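Local coordinates for U4/U6 snRNA-associated-splicing factor PRP24 (Saccharomyces cerevisiae, PDB 4N0T), which binds U6 snRNA and anneals it to U4 snRNA, acting as a recycling factor of the spliceosome during pre-mRNA splicing, at residues A[29-39]-A[52-63]. Sequence-based numbering, arbitrary orientation.
Sequences FKHCGPIIHVD and RIEFARYDGALA
I35 meets F55 and I53 together. With CG1 turned beside the backbone N (chi1 -62°), it lays CG1 obliquely against the F55 ring, 3.6 Å from CE1, and leaves CG2 at 3.8 Å from I53 CG2. I53 CG2 in turn sits over one face of the F55 ring, toward its rim, while G60 O lies above the centre of the opposite face and G33 O approaches the ring edge in plane. The other branch of I53 ends with CD1 over the F29 ring, a CH-pi contact 3.7 Å from the centroid. With an alanine at I35, the branches resting on F55 CE1 and I53 CG2 would be gone, which is likely to leave a gap beside them and give the phenyl more freedom. C32 and A63 bring the helix 58-65 close, their CB atoms 3.7 Å apart, and G33 passes G60 where neither has a side chain to intervene; the backbone angles of G33 would jam any CB against the preceding carbonyl oxygen.

Backbone bonds set this register. A56 N gives a nearly straight bond to P34 O (2.9 Å, 176°), and E54 O accepts I36 N at 2.8 Å and, more weakly, H37 N: a classic beta bulge. E54 N donates back to H37 O, and D39 with R52 follows as the next antiparallel hydrogen-bonded pair. On their side of the sheet the extended R52 runs alongside D39, with a long salt bridge from NH1 to OD2 (3.6 Å). R52 NH2 also bridges to E54 OE1, completing a salt-bridge network; farther out, R52 NE pairs ionically with D132 and E54 OE2 with R4. V38 and I53 face the other way, onto helix 22-29. This is the β2-β3 hairpin of the first RNA recognition motif, with strand 35-42 at the sheet edge and both helices packed on one face.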
# COMPACT_ATOMS: atom_id res chain seq x y z
N PHE A 29 8.57 9.00 31.15
CA PHE A 29 9.77 8.82 30.34
C PHE A 29 10.26 10.08 29.61
O PHE A 29 11.33 10.06 28.99
CB PHE A 29 9.57 7.71 29.30
CG PHE A 29 9.58 6.32 29.87
CD1 PHE A 29 10.78 5.66 30.11
CD2 PHE A 29 8.39 5.66 30.16
CE1 PHE A 29 10.78 4.38 30.63
CE2 PHE A 29 8.40 4.38 30.68
CZ PHE A 29 9.59 3.74 30.91
N LYS A 30 9.49 11.17 29.64
CA LYS A 30 9.86 12.31 28.80
C LYS A 30 11.15 13.01 29.22
O LYS A 30 11.76 13.71 28.41
CB LYS A 30 8.69 13.28 28.58
CG LYS A 30 8.24 14.11 29.77
CD LYS A 30 6.98 14.89 29.37
CE LYS A 30 6.77 16.15 30.20
NZ LYS A 30 6.30 15.86 31.58
N HIS A 31 11.58 12.81 30.46
CA HIS A 31 12.90 13.29 30.90
C HIS A 31 14.05 12.49 30.28
O HIS A 31 15.19 12.96 30.25
CB HIS A 31 13.03 13.28 32.43
CG HIS A 31 12.25 14.36 33.13
ND1 HIS A 31 11.22 15.06 32.52
CD2 HIS A 31 12.34 14.85 34.38
CE1 HIS A 31 10.73 15.93 33.37
NE2 HIS A 31 11.38 15.82 34.51
N CYS A 32 13.76 11.28 29.79
CA CYS A 32 14.79 10.45 29.17
C CYS A 32 15.26 11.04 27.85
O CYS A 32 16.38 10.78 27.40
CB CYS A 32 14.29 9.03 28.92
SG CYS A 32 13.97 8.10 30.40
N GLY A 33 14.40 11.83 27.22
CA GLY A 33 14.69 12.34 25.89
C GLY A 33 13.40 12.51 25.12
O GLY A 33 12.37 11.93 25.48
N PRO A 34 13.43 13.32 24.05
CA PRO A 34 12.23 13.55 23.25
C PRO A 34 11.66 12.26 22.65
O PRO A 34 12.41 11.40 22.17
CB PRO A 34 12.72 14.51 22.14
CG PRO A 34 14.22 14.45 22.19
CD PRO A 34 14.57 14.14 23.60
N ILE A 35 10.34 12.13 22.71
CA ILE A 35 9.65 10.91 22.27
C ILE A 35 8.87 11.17 20.98
O ILE A 35 8.17 12.17 20.86
CB ILE A 35 8.69 10.42 23.37
CG1 ILE A 35 9.50 10.06 24.63
CG2 ILE A 35 7.86 9.24 22.88
CD1 ILE A 35 8.65 9.68 25.84
N ILE A 36 9.01 10.26 20.02
CA ILE A 36 8.26 10.32 18.76
C ILE A 36 6.86 9.72 18.89
O ILE A 36 5.88 10.30 18.41
CB ILE A 36 9.02 9.61 17.62
CG1 ILE A 36 10.35 10.33 17.33
CG2 ILE A 36 8.18 9.54 16.35
CD1 ILE A 36 11.12 9.72 16.17
N HIS A 37 6.76 8.56 19.54
CA HIS A 37 5.48 7.88 19.63
C HIS A 37 5.41 6.94 20.84
O HIS A 37 6.43 6.37 21.23
CB HIS A 37 5.18 7.10 18.34
CG HIS A 37 3.74 6.76 18.17
ND1 HIS A 37 3.23 5.51 18.46
CD2 HIS A 37 2.69 7.50 17.76
CE1 HIS A 37 1.93 5.50 18.22
NE2 HIS A 37 1.57 6.70 17.80
N VAL A 38 4.22 6.80 21.40
CA VAL A 38 3.98 5.87 22.51
C VAL A 38 2.75 5.02 22.21
O VAL A 38 1.70 5.57 21.90
CB VAL A 38 3.73 6.63 23.82
CG1 VAL A 38 3.33 5.65 24.92
CG2 VAL A 38 4.97 7.41 24.23
N ASP A 39 2.89 3.70 22.29
CA ASP A 39 1.72 2.82 22.26
C ASP A 39 1.62 2.06 23.58
O ASP A 39 2.63 1.60 24.10
CB ASP A 39 1.82 1.82 21.11
CG ASP A 39 1.80 2.49 19.76
OD1 ASP A 39 0.73 3.01 19.38
OD2 ASP A 39 2.85 2.49 19.09
N ARG A 52 5.18 0.50 24.04
CA ARG A 52 6.24 0.67 23.07
C ARG A 52 6.54 2.16 23.03
O ARG A 52 5.63 2.97 22.88
CB ARG A 52 5.75 0.20 21.69
CG ARG A 52 6.68 0.54 20.55
CD ARG A 52 6.01 0.16 19.22
NE ARG A 52 6.88 0.40 18.09
CZ ARG A 52 6.98 1.57 17.47
NH1 ARG A 52 6.25 2.59 17.88
NH2 ARG A 52 7.80 1.72 16.44
N ILE A 53 7.81 2.52 23.20
CA ILE A 53 8.18 3.94 23.18
C ILE A 53 9.27 4.14 22.14
O ILE A 53 10.36 3.56 22.24
CB ILE A 53 8.67 4.45 24.56
CG1 ILE A 53 7.64 4.14 25.65
CG2 ILE A 53 8.94 5.96 24.52
CD1 ILE A 53 8.16 4.44 27.05
N GLU A 54 8.96 4.93 21.12
CA GLU A 54 9.94 5.24 20.09
C GLU A 54 10.54 6.61 20.41
O GLU A 54 9.84 7.62 20.41
CB GLU A 54 9.29 5.26 18.71
CG GLU A 54 10.29 5.56 17.60
CD GLU A 54 9.65 5.58 16.23
OE1 GLU A 54 8.45 5.23 16.12
OE2 GLU A 54 10.35 5.93 15.26
N PHE A 55 11.84 6.62 20.72
CA PHE A 55 12.53 7.86 21.06
C PHE A 55 13.07 8.53 19.81
O PHE A 55 13.33 7.86 18.81
CB PHE A 55 13.66 7.60 22.06
CG PHE A 55 13.17 7.37 23.45
CD1 PHE A 55 12.92 8.44 24.30
CD2 PHE A 55 12.92 6.08 23.91
CE1 PHE A 55 12.44 8.24 25.59
CE2 PHE A 55 12.45 5.87 25.19
CZ PHE A 55 12.21 6.95 26.04
N ALA A 56 13.23 9.85 19.87
CA ALA A 56 13.83 10.59 18.76
C ALA A 56 15.25 10.11 18.47
O ALA A 56 15.65 10.00 17.31
CB ALA A 56 13.83 12.07 19.06
N ARG A 57 16.01 9.82 19.52
CA ARG A 57 17.41 9.45 19.38
C ARG A 57 17.80 8.27 20.28
O ARG A 57 17.13 8.02 21.28
CB ARG A 57 18.32 10.65 19.68
CG ARG A 57 18.16 11.80 18.69
CD ARG A 57 19.08 12.97 19.02
NE ARG A 57 18.56 13.80 20.11
CZ ARG A 57 17.52 14.62 19.99
NH1 ARG A 57 16.87 14.72 18.83
NH2 ARG A 57 17.12 15.34 21.03
N TYR A 58 18.88 7.59 19.93
CA TYR A 58 19.33 6.40 20.65
C TYR A 58 19.61 6.65 22.13
O TYR A 58 19.35 5.79 22.97
CB TYR A 58 20.57 5.80 19.98
CG TYR A 58 20.94 4.43 20.47
CD1 TYR A 58 20.10 3.34 20.25
CD2 TYR A 58 22.14 4.21 21.15
CE1 TYR A 58 20.44 2.08 20.70
CE2 TYR A 58 22.48 2.94 21.60
CZ TYR A 58 21.63 1.89 21.37
OH TYR A 58 21.96 0.63 21.81
N ASP A 59 20.12 7.84 22.44
CA ASP A 59 20.41 8.22 23.82
C ASP A 59 19.15 8.21 24.69
O ASP A 59 19.23 7.95 25.89
CB ASP A 59 21.07 9.60 23.88
CG ASP A 59 22.56 9.54 23.58
OD1 ASP A 59 23.13 8.42 23.55
OD2 ASP A 59 23.17 10.62 23.39
N GLY A 60 18.01 8.51 24.08
CA GLY A 60 16.74 8.50 24.80
C GLY A 60 16.33 7.08 25.16
O GLY A 60 15.84 6.81 26.27
N ALA A 61 16.53 6.17 24.21
CA ALA A 61 16.27 4.75 24.45
C ALA A 61 17.20 4.22 25.54
O ALA A 61 16.77 3.46 26.41
CB ALA A 61 16.47 3.96 23.18
N LEU A 62 18.47 4.61 25.49
CA LEU A 62 19.41 4.22 26.54
C LEU A 62 18.96 4.70 27.90
O LEU A 62 18.98 3.96 28.88
CB LEU A 62 20.81 4.77 26.23
CG LEU A 62 21.52 4.11 25.06
CD1 LEU A 62 22.90 4.74 24.84
CD2 LEU A 62 21.65 2.61 25.29
N ALA A 63 18.55 5.96 27.97
CA ALA A 63 18.10 6.54 29.22
C ALA A 63 16.86 5.82 29.76
O ALA A 63 16.73 5.60 30.96
CB ALA A 63 17.83 8.02 29.05
O HOH W 1 15.21 10.84 22.25
O HOH W 2 5.19 3.54 19.91